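Local coordinates for ribosomal-protein-alanine acetyltransferase (Clostridium acetobutylicum, PDB 3DNS) that probably transfers an acetyl group to the N-terminal alanine of proteins, this chain being the N-terminal, GNAT-type domain of a longer enzyme, at residues Met48-Ile53 against Asn85-Glu90; Ile67-Met72 against Val98-Ala103; Phe74-Asn79 against Phe124-Lys129; Glu105-Lys110 against Asp120-Gly125. All coordinates share one frame; numbering follows the deposited sequence.

How the contacts relate
Contacts 1 and 2 lie deepest, while contacts 3 and 4 reach toward the surface. Contact 1 joins parallel neighbours of the central sheet, and contact 4 the antiparallel hairpin at its edge; both rest on backbone hydrogen bonds, and they meet through the salt bridge between Arg50 and Glu121. Contacts 2 and 3 instead use successive parts of helix 61-78, which packs on the sheet face that carries Phe49 and Ile86. Their chemistry is aliphatic and aromatic, each with a selenomethionine beside a phenylalanine ring, and contact 3 adds a weak hydrogen bond on its exposed side. Phe124 and Gly125 on strand 117-127 belong to both contacts 3 and 4.

Contact 1: residues Met48-Ile53 against Asn85-Glu90; sequences MFRMKI and NIIVDE
Asn85 meets Met48 and Phe49 of strand 46-53 through its carbonyl O, which accepts Phe49 N at 2.9 Å and is also approached by the CA-H of Met48. On the same face of the sheet its CB lies 3.9 Å from CG of Met48, a selenomethionine whose chain passes at a slant. The amide end reaches elsewhere, ND2 to Glu105 and OD1 to Lys83. Ile86 points to the other face beside Phe49. With chi1 at 61°, CG of Phe49 sits between its own N and carbonyl carbon, and the ring leans over the neighbouring strand until CZ is 3.6 Å from Ile86 CD1. Phe71 of helix 61-78 meets this ring edge-to-face. Ile87 gives its N to Phe49 O (2.8 Å, nearly straight) and its O to Met51 N. Its CG2 branch touches Arg50 NE at 3.7 Å, while CD1 lies over one guanidinium face, off toward the rim; Glu121 holds NE in a salt bridge. These parallel bridges close the beta-alpha-beta unit of strand 46-53, helix 61-78 and strand 83-89. Its two strands, inclined by 30°, separate beyond Ile87, consistent with the splay that receives acetyl-CoA in GNAT enzymes. Val88 lies at the start of the parting: its CG1 is 3.6 Å from Met51 O and also touches Met51 CB, the two side chains running alongside each other. At Asp89 a water replaces the direct bond, donating to Met51 O at 2.6 Å and accepting from Asp89 N at 2.7 Å.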
loop_
_atom_site.group_PDB
_atom_site.type_symbol
_atom_site.label_atom_id
_atom_site.label_comp_id
_atom_site.label_asym_id
_atom_site.label_seq_id
_atom_site.Cartn_x
_atom_site.Cartn_y
_atom_site.Cartn_z
HETATM N N MSE A 48 20.140 -8.785 8.330
HETATM C CA MSE A 48 19.773 -7.358 8.225
HETATM C C MSE A 48 18.822 -7.244 7.063
HETATM O O MSE A 48 19.129 -7.753 5.998
HETATM C CB MSE A 48 20.978 -6.430 7.969
HETATM C CG MSE A 48 20.596 -4.998 7.713
HETATM SE SE MSE A 48 22.074 -3.745 8.138
HETATM C CE MSE A 48 23.280 -4.419 6.760
ATOM N N PHE A 49 17.668 -6.623 7.295
ATOM C CA PHE A 49 16.695 -6.379 6.220
ATOM C C PHE A 49 16.119 -4.983 6.212
ATOM O O PHE A 49 16.157 -4.256 7.225
ATOM C CB PHE A 49 15.566 -7.379 6.232
ATOM C CG PHE A 49 14.738 -7.402 7.480
ATOM C CD1 PHE A 49 13.591 -6.676 7.568
ATOM C CD2 PHE A 49 15.070 -8.232 8.537
ATOM C CE1 PHE A 49 12.782 -6.758 8.697
ATOM C CE2 PHE A 49 14.263 -8.309 9.662
ATOM C CZ PHE A 49 13.118 -7.545 9.725
ATOM N N ARG A 50 15.595 -4.621 5.039
ATOM C CA ARG A 50 14.880 -3.363 4.828
ATOM C C ARG A 50 13.372 -3.633 4.803
ATOM O O ARG A 50 12.925 -4.527 4.074
ATOM C CB ARG A 50 15.305 -2.698 3.522
ATOM C CG ARG A 50 14.547 -1.408 3.249
ATOM C CD ARG A 50 15.173 -0.631 2.109
ATOM N NE ARG A 50 16.375 0.124 2.519
ATOM C CZ ARG A 50 17.613 -0.220 2.190
ATOM N NH1 ARG A 50 17.838 -1.324 1.499
ATOM N NH2 ARG A 50 18.635 0.518 2.555
HETATM N N MSE A 51 12.605 -2.906 5.623
HETATM C CA MSE A 51 11.157 -3.084 5.629
HETATM C C MSE A 51 10.487 -1.847 5.069
HETATM O O MSE A 51 10.662 -0.778 5.575
HETATM C CB MSE A 51 10.626 -3.356 7.002
HETATM C CG MSE A 51 9.115 -3.615 7.007
HETATM SE SE MSE A 51 8.448 -4.216 8.809
HETATM C CE MSE A 51 8.616 -2.503 9.702
ATOM N N LYS A 52 9.824 -2.002 3.947
ATOM C CA LYS A 52 9.111 -0.914 3.306
ATOM C C LYS A 52 7.662 -1.075 3.727
ATOM O O LYS A 52 7.130 -2.191 3.751
ATOM C CB LYS A 52 9.249 -0.996 1.787
ATOM C CG LYS A 52 10.681 -0.696 1.323
ATOM C CD LYS A 52 10.738 -0.528 -0.186
ATOM C CE LYS A 52 12.128 -0.185 -0.650
ATOM N NZ LYS A 52 12.568 1.034 0.115
ATOM N N ILE A 53 7.056 0.025 4.138
ATOM C CA ILE A 53 5.641 0.049 4.516
ATOM C C ILE A 53 5.025 1.129 3.716
ATOM O O ILE A 53 5.582 2.217 3.663
ATOM C CB ILE A 53 5.391 0.367 6.022
ATOM C CG1 ILE A 53 6.070 -0.669 6.924
ATOM C CG2 ILE A 53 3.928 0.357 6.296
ATOM C CD1 ILE A 53 5.446 -2.130 6.802
ATOM N N ASN A 85 19.068 -6.832 12.375
ATOM C CA ASN A 85 18.925 -5.394 12.098
ATOM C C ASN A 85 17.858 -5.086 11.040
ATOM O O ASN A 85 17.677 -5.814 10.104
ATOM C CB ASN A 85 20.238 -4.772 11.636
ATOM C CG ASN A 85 21.150 -4.510 12.771
ATOM O OD1 ASN A 85 21.726 -5.451 13.328
ATOM N ND2 ASN A 85 21.238 -3.241 13.183
ATOM N N ILE A 86 17.175 -3.972 11.243
ATOM C CA ILE A 86 16.040 -3.516 10.417
ATOM C C ILE A 86 16.312 -2.053 9.995
ATOM O O ILE A 86 16.618 -1.186 10.810
ATOM C CB ILE A 86 14.723 -3.579 11.125
ATOM C CG1 ILE A 86 14.570 -4.956 11.822
ATOM C CG2 ILE A 86 13.608 -3.298 10.073
ATOM C CD1 ILE A 86 13.148 -5.303 12.547
ATOM N N ILE A 87 16.262 -1.848 8.683
ATOM C CA ILE A 87 16.383 -0.556 8.033
ATOM C C ILE A 87 14.986 -0.179 7.601
ATOM O O ILE A 87 14.313 -0.929 6.862
ATOM C CB ILE A 87 17.227 -0.683 6.745
ATOM C CG1 ILE A 87 18.611 -1.289 7.030
ATOM C CG2 ILE A 87 17.322 0.674 6.058
ATOM C CD1 ILE A 87 19.431 -1.585 5.831
ATOM N N VAL A 88 14.557 1.000 8.031
ATOM C CA VAL A 88 13.235 1.554 7.699
ATOM C C VAL A 88 13.336 3.046 7.433
ATOM O O VAL A 88 14.146 3.764 8.041
ATOM C CB VAL A 88 12.177 1.381 8.830
ATOM C CG1 VAL A 88 11.758 -0.024 8.970
ATOM C CG2 VAL A 88 12.683 1.891 10.164
ATOM N N ASP A 89 12.536 3.494 6.491
ATOM C CA ASP A 89 12.357 4.909 6.188
ATOM C C ASP A 89 11.914 5.582 7.464
ATOM O O ASP A 89 11.127 5.003 8.229
ATOM C CB ASP A 89 11.305 5.021 5.062
ATOM C CG ASP A 89 10.913 6.409 4.751
ATOM O OD1 ASP A 89 11.010 7.259 5.647
ATOM O OD2 ASP A 89 10.527 6.648 3.588
ATOM N N GLU A 90 12.418 6.795 7.712
ATOM C CA GLU A 90 12.115 7.454 8.939
ATOM C C GLU A 90 10.634 7.852 9.032
ATOM O O GLU A 90 10.154 8.119 10.128
ATOM C CB GLU A 90 13.003 8.691 9.150
ATOM C CG GLU A 90 14.427 8.366 9.595
ATOM C CD GLU A 90 15.162 9.565 10.097
ATOM O OE1 GLU A 90 14.550 10.639 10.273
ATOM O OE2 GLU A 90 16.372 9.443 10.321
HETATM O O HOH W 1 11.115 1.742 5.021
#

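Contact 2: residues Ile67-Met72 against Val98-Ala103; sequences ILSVFM and VELGFA
Phe102 and Leu68 meet at the buried end of this contact, where the tip of the aromatic ring is wedged against helix 61-78. Phe102 CZ lies 3.9 Å from Met72 CG and 4.1 Å from Leu68 CD2, both reaching the ring obliquely. Met72, a selenomethionine, bends at chi2 (-41°) and again at the next bond, and the fold in its chain brings SE to the ring edge, 5.1 Å from the Phe102 ring centroid and 76° off its normal. This is a Met-aromatic contact made in the buried interior, where Ile86 of strand 83-89 touches Leu68, Met72 and Phe102 alike. Leu68 links the two halves: one methyl, CD2, faces the ring, while its CB touches Leu100 CD1 at 3.7 Å and its CD1 meets the same leucine methyl. Toward solvent the fit is thinner. Ser69 OG lies 3.5 Å from Leu100 CD2, a van der Waals touch on a methyl; the hydroxyl's own hydrogen bond is to Lys65 O, one helical turn back. All the touching pairs are side-chain contacts, and together they bury a modest 206 Å². Leu100 reaches the helix from the turn after helix 95-99: Gly101, with positive phi, follows in a Schellman motif, and its N bonds back to Val98 O at 3.1 Å. The chain then enters strand 103-114. Packing of the exit turn of this short helix against the crossover helix, on the same face of the sheet, agrees with the helices flanking strand 83-89, probably the fifth strand of the GNAT core.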
loop_
_atom_site.group_PDB
_atom_site.type_symbol
_atom_site.label_atom_id
_atom_site.label_comp_id
_atom_site.label_asym_id
_atom_site.label_seq_id
_atom_site.Cartn_x
_atom_site.Cartn_y
_atom_site.Cartn_z
ATOM N N ILE A 67 3.724 -7.550 12.710
ATOM C CA ILE A 67 4.598 -7.995 11.624
ATOM C C ILE A 67 6.001 -8.280 12.188
ATOM O O ILE A 67 6.607 -9.303 11.945
ATOM C CB ILE A 67 4.622 -6.921 10.472
ATOM C CG1 ILE A 67 3.237 -6.831 9.800
ATOM C CG2 ILE A 67 5.748 -7.185 9.430
ATOM C CD1 ILE A 67 2.960 -5.505 9.050
ATOM N N LEU A 68 6.499 -7.338 12.970
ATOM C CA LEU A 68 7.801 -7.457 13.566
ATOM C C LEU A 68 7.877 -8.650 14.517
ATOM O O LEU A 68 8.838 -9.377 14.522
ATOM C CB LEU A 68 8.146 -6.145 14.294
ATOM C CG LEU A 68 8.550 -4.954 13.425
ATOM C CD1 LEU A 68 8.479 -3.641 14.268
ATOM C CD2 LEU A 68 9.994 -5.142 12.845
ATOM N N SER A 69 6.831 -8.866 15.301
ATOM C CA SER A 69 6.795 -9.941 16.257
ATOM C C SER A 69 6.792 -11.276 15.535
ATOM O O SER A 69 7.544 -12.158 15.888
ATOM C CB SER A 69 5.611 -9.814 17.244
ATOM O OG SER A 69 5.815 -8.687 18.070
ATOM N N VAL A 70 5.957 -11.390 14.531
ATOM C CA VAL A 70 5.878 -12.583 13.690
ATOM C C VAL A 70 7.203 -12.924 13.048
ATOM O O VAL A 70 7.641 -14.088 13.115
ATOM C CB VAL A 70 4.786 -12.444 12.550
ATOM C CG1 VAL A 70 4.860 -13.608 11.596
ATOM C CG2 VAL A 70 3.304 -12.349 13.156
ATOM N N PHE A 71 7.837 -11.923 12.432
ATOM C CA PHE A 71 9.086 -12.139 11.691
ATOM C C PHE A 71 10.267 -12.402 12.631
ATOM O O PHE A 71 11.139 -13.224 12.351
ATOM C CB PHE A 71 9.326 -10.987 10.703
ATOM C CG PHE A 71 10.163 -11.370 9.499
ATOM C CD1 PHE A 71 9.746 -12.373 8.625
ATOM C CD2 PHE A 71 11.378 -10.747 9.247
ATOM C CE1 PHE A 71 10.511 -12.712 7.507
ATOM C CE2 PHE A 71 12.162 -11.123 8.162
ATOM C CZ PHE A 71 11.737 -12.092 7.298
HETATM N N MSE A 72 10.301 -11.737 13.782
HETATM C CA MSE A 72 11.380 -11.990 14.754
HETATM C C MSE A 72 11.317 -13.416 15.298
HETATM O O MSE A 72 12.314 -14.083 15.427
HETATM C CB MSE A 72 11.311 -11.012 15.968
HETATM C CG MSE A 72 11.701 -9.541 15.757
HETATM SE SE MSE A 72 13.240 -9.254 14.640
HETATM C CE MSE A 72 12.243 -9.253 12.943
ATOM N N VAL A 98 10.239 0.646 19.381
ATOM C CA VAL A 98 10.686 0.972 20.743
ATOM C C VAL A 98 9.873 0.143 21.772
ATOM O O VAL A 98 10.412 -0.358 22.765
ATOM C CB VAL A 98 10.660 2.540 20.959
ATOM C CG1 VAL A 98 11.082 2.959 22.366
ATOM C CG2 VAL A 98 11.590 3.205 19.919
ATOM N N GLU A 99 8.581 -0.019 21.526
ATOM C CA GLU A 99 7.732 -0.796 22.433
ATOM C C GLU A 99 8.060 -2.308 22.444
ATOM O O GLU A 99 7.768 -3.008 23.411
ATOM C CB GLU A 99 6.256 -0.560 22.070
ATOM C CG GLU A 99 5.853 0.896 22.297
ATOM C CD GLU A 99 4.423 1.220 21.884
ATOM O OE1 GLU A 99 3.806 0.420 21.148
ATOM O OE2 GLU A 99 3.920 2.286 22.298
ATOM N N LEU A 100 8.640 -2.821 21.359
ATOM C CA LEU A 100 9.031 -4.219 21.320
ATOM C C LEU A 100 10.455 -4.418 21.865
ATOM O O LEU A 100 10.902 -5.546 22.010
ATOM C CB LEU A 100 8.909 -4.757 19.907
ATOM C CG LEU A 100 7.499 -4.864 19.365
ATOM C CD1 LEU A 100 7.554 -5.190 17.837
ATOM C CD2 LEU A 100 6.741 -5.982 20.124
ATOM N N GLY A 101 11.156 -3.332 22.196
ATOM C CA GLY A 101 12.482 -3.451 22.748
ATOM C C GLY A 101 13.672 -3.373 21.783
ATOM O O GLY A 101 14.812 -3.693 22.181
ATOM N N PHE A 102 13.441 -2.942 20.549
ATOM C CA PHE A 102 14.560 -2.735 19.616
ATOM C C PHE A 102 15.396 -1.545 20.024
ATOM O O PHE A 102 14.859 -0.543 20.457
ATOM C CB PHE A 102 14.092 -2.428 18.204
ATOM C CG PHE A 102 13.487 -3.570 17.491
ATOM C CD1 PHE A 102 14.246 -4.341 16.638
ATOM C CD2 PHE A 102 12.145 -3.842 17.620
ATOM C CE1 PHE A 102 13.715 -5.411 15.978
ATOM C CE2 PHE A 102 11.567 -4.930 16.909
ATOM C CZ PHE A 102 12.378 -5.692 16.087
ATOM N N ALA A 103 16.703 -1.661 19.824
ATOM C CA ALA A 103 17.635 -0.525 19.952
ATOM C C ALA A 103 17.717 0.287 18.628
ATOM O O ALA A 103 17.686 -0.255 17.530
ATOM C CB ALA A 103 19.041 -1.046 20.376
#

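Contact 3: residues Phe74-Asn79 against Phe124-Lys129; sequences FLFKSN and FGMDYK
Phe76, near the end of helix 61-78, packs against Met126 and Tyr128 where strand 117-127 gives way to helix 128-132, so the crossover helix of the GNAT fold meets the C-terminal end of this domain. Phe76 CB touches Tyr128 CD1 at 3.9 Å. Further out, CD1 passes Tyr128 CA, and CE1 lies 3.6 Å from Tyr128 N, beside the backbone carbon of Asp127. Along the other edge of the ring, CE2 meets CG and SE of Met126, a selenomethionine. The tip, CZ, points at Met126 O, 3.4 Å away and in the ring plane, with Met126 CG beside it. Met126 SE sits obliquely to the Phe76 ring in a Met-aromatic contact. Tyr131 of the same C-terminal helix stacks on the Phe76 ring, while Asp127 caps that helix by bonding to Asn130 N. Tyr128 holds CG anti to its own N (chi1 -172°), which carries its ring across to the helix end; there the edge atom CE1 comes within 3.4 Å of Phe76 O. Lys77 crosses this ring at about a right angle, its chain twice bent, and NZ gives Tyr128 OH a weak hydrogen bond of 3.3 Å.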
loop_
_atom_site.group_PDB
_atom_site.type_symbol
_atom_site.label_atom_id
_atom_site.label_comp_id
_atom_site.label_asym_id
_atom_site.label_seq_id
_atom_site.Cartn_x
_atom_site.Cartn_y
_atom_site.Cartn_z
ATOM N N PHE A 74 10.152 -15.983 13.809
ATOM C CA PHE A 74 10.705 -16.741 12.671
ATOM C C PHE A 74 12.239 -16.743 12.584
ATOM O O PHE A 74 12.851 -17.779 12.426
ATOM C CB PHE A 74 10.162 -16.159 11.358
ATOM C CG PHE A 74 10.670 -16.876 10.081
ATOM C CD1 PHE A 74 10.395 -18.216 9.849
ATOM C CD2 PHE A 74 11.417 -16.186 9.132
ATOM C CE1 PHE A 74 10.854 -18.830 8.695
ATOM C CE2 PHE A 74 11.892 -16.783 8.006
ATOM C CZ PHE A 74 11.619 -18.095 7.777
ATOM N N LEU A 75 12.836 -15.563 12.617
ATOM C CA LEU A 75 14.301 -15.426 12.519
ATOM C C LEU A 75 15.063 -15.992 13.713
ATOM O O LEU A 75 16.049 -16.766 13.539
ATOM C CB LEU A 75 14.668 -13.938 12.290
ATOM C CG LEU A 75 14.282 -13.281 10.915
ATOM C CD1 LEU A 75 14.748 -11.843 10.839
ATOM C CD2 LEU A 75 14.820 -13.994 9.715
ATOM N N PHE A 76 14.628 -15.609 14.914
ATOM C CA PHE A 76 15.256 -16.055 16.162
ATOM C C PHE A 76 14.997 -17.507 16.530
ATOM O O PHE A 76 15.903 -18.151 17.020
ATOM C CB PHE A 76 14.854 -15.179 17.359
ATOM C CG PHE A 76 15.346 -13.783 17.258
ATOM C CD1 PHE A 76 16.712 -13.517 17.154
ATOM C CD2 PHE A 76 14.455 -12.709 17.243
ATOM C CE1 PHE A 76 17.181 -12.223 17.069
ATOM C CE2 PHE A 76 14.937 -11.381 17.168
ATOM C CZ PHE A 76 16.276 -11.139 17.061
ATOM N N LYS A 77 13.791 -18.008 16.327
ATOM C CA LYS A 77 13.426 -19.291 16.884
ATOM C C LYS A 77 13.306 -20.400 15.885
ATOM O O LYS A 77 13.396 -21.546 16.264
ATOM C CB LYS A 77 12.110 -19.193 17.654
ATOM C CG LYS A 77 12.066 -17.975 18.546
ATOM C CD LYS A 77 12.853 -18.230 19.799
ATOM C CE LYS A 77 12.032 -18.901 20.833
ATOM N NZ LYS A 77 12.810 -18.785 22.091
ATOM N N SER A 78 13.093 -20.055 14.608
ATOM C CA SER A 78 13.033 -21.045 13.515
ATOM C C SER A 78 14.192 -20.937 12.539
ATOM O O SER A 78 14.268 -21.751 11.641
ATOM C CB SER A 78 11.733 -20.885 12.746
ATOM O OG SER A 78 10.659 -21.114 13.614
ATOM N N ASN A 79 15.103 -19.968 12.721
ATOM C CA ASN A 79 16.281 -19.833 11.860
ATOM C C ASN A 79 17.666 -19.639 12.507
ATOM O O ASN A 79 18.625 -19.404 11.802
ATOM C CB ASN A 79 16.075 -18.736 10.816
ATOM C CG ASN A 79 15.035 -19.096 9.776
ATOM O OD1 ASN A 79 13.846 -18.883 9.984
ATOM N ND2 ASN A 79 15.489 -19.599 8.617
ATOM N N PHE A 124 17.497 -0.090 13.250
ATOM C CA PHE A 124 17.117 -0.719 14.529
ATOM C C PHE A 124 17.794 -2.062 14.736
ATOM O O PHE A 124 18.013 -2.765 13.792
ATOM C CB PHE A 124 15.619 -0.921 14.563
ATOM C CG PHE A 124 14.869 0.324 14.676
ATOM C CD1 PHE A 124 14.724 0.934 15.898
ATOM C CD2 PHE A 124 14.239 0.869 13.596
ATOM C CE1 PHE A 124 14.021 2.119 16.009
ATOM C CE2 PHE A 124 13.520 2.064 13.723
ATOM C CZ PHE A 124 13.423 2.676 14.923
ATOM N N GLY A 125 18.079 -2.462 15.969
ATOM C CA GLY A 125 18.669 -3.778 16.168
ATOM C C GLY A 125 18.073 -4.507 17.354
ATOM O O GLY A 125 17.566 -3.872 18.291
HETATM N N MSE A 126 18.098 -5.846 17.281
HETATM C CA MSE A 126 17.685 -6.701 18.382
HETATM C C MSE A 126 18.460 -8.001 18.316
HETATM O O MSE A 126 18.591 -8.603 17.263
HETATM C CB MSE A 126 16.173 -6.989 18.316
HETATM C CG MSE A 126 15.701 -7.973 19.336
HETATM SE SE MSE A 126 13.751 -8.185 19.404
HETATM C CE MSE A 126 13.214 -6.413 20.027
ATOM N N ASP A 127 18.963 -8.430 19.452
ATOM C CA ASP A 127 19.587 -9.760 19.547
ATOM C C ASP A 127 18.695 -10.793 20.251
ATOM O O ASP A 127 17.662 -10.430 20.843
ATOM C CB ASP A 127 21.024 -9.685 20.085
ATOM C CG ASP A 127 21.107 -9.302 21.502
ATOM O OD1 ASP A 127 20.115 -9.366 22.255
ATOM O OD2 ASP A 127 22.211 -8.916 21.887
ATOM N N TYR A 128 19.067 -12.075 20.139
ATOM C CA TYR A 128 18.295 -13.175 20.736
ATOM C C TYR A 128 18.105 -12.969 22.248
ATOM O O TYR A 128 16.991 -13.117 22.770
ATOM C CB TYR A 128 18.976 -14.535 20.457
ATOM C CG TYR A 128 18.191 -15.768 20.843
ATOM C CD1 TYR A 128 17.458 -16.480 19.889
ATOM C CD2 TYR A 128 18.211 -16.249 22.158
ATOM C CE1 TYR A 128 16.754 -17.612 20.222
ATOM C CE2 TYR A 128 17.505 -17.404 22.529
ATOM C CZ TYR A 128 16.772 -18.087 21.555
ATOM O OH TYR A 128 16.066 -19.223 21.904
ATOM N N LYS A 129 19.178 -12.642 22.949
ATOM C CA LYS A 129 19.100 -12.386 24.388
ATOM C C LYS A 129 17.969 -11.399 24.696
ATOM O O LYS A 129 17.141 -11.618 25.594
ATOM C CB LYS A 129 20.382 -11.751 24.840
ATOM C CG LYS A 129 21.527 -12.694 24.956
ATOM C CD LYS A 129 22.622 -12.145 25.888
ATOM C CE LYS A 129 23.758 -11.423 25.142
ATOM N NZ LYS A 129 25.051 -11.543 25.916
#

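Contact 4: residues Glu105-Lys110 against Asp120-Gly125; sequences EGIINK and DEFLFG
The Phe122 ring meets strand 103-114 with its edge: Ile107 CG1 lies 3.8 Å from Phe122 CD1, near the ring plane, with Gly106 O close to the same plane, while Phe104 makes an edge-to-face pair with this ring. The Asp120 carboxylate is turned by 80° from the Asn109 amide beside it. Asp120 OD1 accepts Lys110 N at 2.9 Å, on the anti side and 25° out of the carboxylate plane, tying the side chain to the corner where the strand turns. At the other end the Glu105 carboxylate lies along Gly125, OE1 being 3.5 Å from Gly125 CA, and its OE2 goes to Lys83 and Asn85. Between these ends the backbones are antiparallel. Ile108 and Glu121 form a hydrogen-bonded pair, Ile108 N to Glu121 O at 2.7 Å and Glu121 N to Ile108 O at 2.9 Å. A classic beta bulge breaks the regular spacing: Leu123 O is gripped by both Glu105 N (2.7 Å) and Gly106 N (3.2 Å), while Leu123 N bonds to Gly106 O. Within this chain the hairpin forms one edge of the sheet, strand 103-114 outermost and strand 117-127 between it and strand 83-89, where Phe122 and Phe124 pair by backbone bonds with Val88 and Ile86.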
loop_
_atom_site.group_PDB
_atom_site.type_symbol
_atom_site.label_atom_id
_atom_site.label_comp_id
_atom_site.label_asym_id
_atom_site.label_seq_id
_atom_site.Cartn_x
_atom_site.Cartn_y
_atom_site.Cartn_z
ATOM N N GLU A 105 20.202 1.764 16.397
ATOM C CA GLU A 105 21.629 1.534 16.251
ATOM C C GLU A 105 22.280 2.567 15.367
ATOM O O GLU A 105 23.476 2.761 15.431
ATOM C CB GLU A 105 21.931 0.096 15.813
ATOM C CG GLU A 105 21.481 -0.872 16.898
ATOM C CD GLU A 105 21.962 -2.300 16.739
ATOM O OE1 GLU A 105 21.722 -3.053 17.698
ATOM O OE2 GLU A 105 22.576 -2.673 15.717
ATOM N N GLY A 106 21.481 3.266 14.606
ATOM C CA GLY A 106 21.969 4.425 13.816
ATOM C C GLY A 106 20.958 5.057 12.878
ATOM O O GLY A 106 19.806 4.668 12.859
ATOM N N ILE A 107 21.407 6.075 12.145
ATOM C CA ILE A 107 20.579 6.767 11.177
ATOM C C ILE A 107 21.422 6.844 9.928
ATOM O O ILE A 107 22.556 7.358 9.915
ATOM C CB ILE A 107 20.171 8.185 11.640
ATOM C CG1 ILE A 107 19.222 8.111 12.843
ATOM C CG2 ILE A 107 19.461 8.989 10.514
ATOM C CD1 ILE A 107 19.294 9.344 13.649
ATOM N N ILE A 108 20.883 6.234 8.882
ATOM C CA ILE A 108 21.516 6.218 7.605
ATOM C C ILE A 108 20.933 7.414 6.874
ATOM O O ILE A 108 19.836 7.317 6.317
ATOM C CB ILE A 108 21.201 4.900 6.785
ATOM C CG1 ILE A 108 21.522 3.652 7.612
ATOM C CG2 ILE A 108 22.003 4.907 5.547
ATOM C CD1 ILE A 108 20.979 2.351 7.036
ATOM N N ASN A 109 21.680 8.522 6.858
ATOM C CA ASN A 109 21.214 9.769 6.230
ATOM C C ASN A 109 21.212 9.655 4.698
ATOM O O ASN A 109 22.144 9.106 4.094
ATOM C CB ASN A 109 22.097 10.954 6.607
ATOM C CG ASN A 109 22.234 11.160 8.103
ATOM O OD1 ASN A 109 21.321 11.626 8.770
ATOM N ND2 ASN A 109 23.414 10.870 8.629
ATOM N N LYS A 110 20.170 10.192 4.075
ATOM C CA LYS A 110 20.124 10.447 2.621
ATOM C C LYS A 110 20.358 9.183 1.777
ATOM O O LYS A 110 21.001 9.231 0.725
ATOM C CB LYS A 110 21.091 11.564 2.233
ATOM C CG LYS A 110 20.866 12.931 2.849
ATOM C CD LYS A 110 21.749 14.023 2.112
ATOM C CE LYS A 110 22.207 15.173 3.062
ATOM N NZ LYS A 110 22.754 16.493 2.481
ATOM N N ASP A 120 16.051 10.034 5.050
ATOM C CA ASP A 120 16.896 9.255 5.942
ATOM C C ASP A 120 16.209 7.919 6.242
ATOM O O ASP A 120 14.985 7.796 6.089
ATOM C CB ASP A 120 17.125 10.013 7.250
ATOM C CG ASP A 120 17.848 11.355 7.064
ATOM O OD1 ASP A 120 18.504 11.622 6.006
ATOM O OD2 ASP A 120 17.803 12.122 8.052
ATOM N N GLU A 121 17.026 6.932 6.643
ATOM C CA GLU A 121 16.567 5.685 7.233
ATOM C C GLU A 121 17.093 5.436 8.658
ATOM O O GLU A 121 18.266 5.714 9.000
ATOM C CB GLU A 121 16.982 4.522 6.324
ATOM C CG GLU A 121 16.204 4.449 5.038
ATOM C CD GLU A 121 16.591 3.279 4.174
ATOM O OE1 GLU A 121 17.790 3.234 3.757
ATOM O OE2 GLU A 121 15.698 2.418 3.888
ATOM N N PHE A 122 16.228 4.885 9.494
ATOM C CA PHE A 122 16.622 4.369 10.809
ATOM C C PHE A 122 17.182 3.015 10.726
ATOM O O PHE A 122 16.729 2.209 9.901
ATOM C CB PHE A 122 15.443 4.270 11.763
ATOM C CG PHE A 122 14.933 5.572 12.210
ATOM C CD1 PHE A 122 15.784 6.489 12.846
ATOM C CD2 PHE A 122 13.615 5.879 12.078
ATOM C CE1 PHE A 122 15.299 7.711 13.304
ATOM C CE2 PHE A 122 13.127 7.063 12.539
ATOM C CZ PHE A 122 13.959 7.998 13.139
ATOM N N LEU A 123 18.157 2.743 11.608
ATOM C CA LEU A 123 18.690 1.401 11.769
ATOM C C LEU A 123 18.339 0.947 13.166
ATOM O O LEU A 123 18.814 1.524 14.147
ATOM C CB LEU A 123 20.226 1.371 11.493
ATOM C CG LEU A 123 20.931 0.003 11.549
ATOM C CD1 LEU A 123 20.480 -0.919 10.383
ATOM C CD2 LEU A 123 22.519 0.132 11.601
ATOM N N PHE A 124 17.497 -0.090 13.250
ATOM C CA PHE A 124 17.117 -0.719 14.529
ATOM C C PHE A 124 17.794 -2.062 14.736
ATOM O O PHE A 124 18.013 -2.765 13.792
ATOM C CB PHE A 124 15.619 -0.921 14.563
ATOM C CG PHE A 124 14.869 0.324 14.676
ATOM C CD1 PHE A 124 14.724 0.934 15.898
ATOM C CD2 PHE A 124 14.239 0.869 13.596
ATOM C CE1 PHE A 124 14.021 2.119 16.009
ATOM C CE2 PHE A 124 13.520 2.064 13.723
ATOM C CZ PHE A 124 13.423 2.676 14.923
ATOM N N GLY A 125 18.079 -2.462 15.969
ATOM C CA GLY A 125 18.669 -3.778 16.168
ATOM C C GLY A 125 18.073 -4.507 17.354
ATOM O O GLY A 125 17.566 -3.872 18.291
#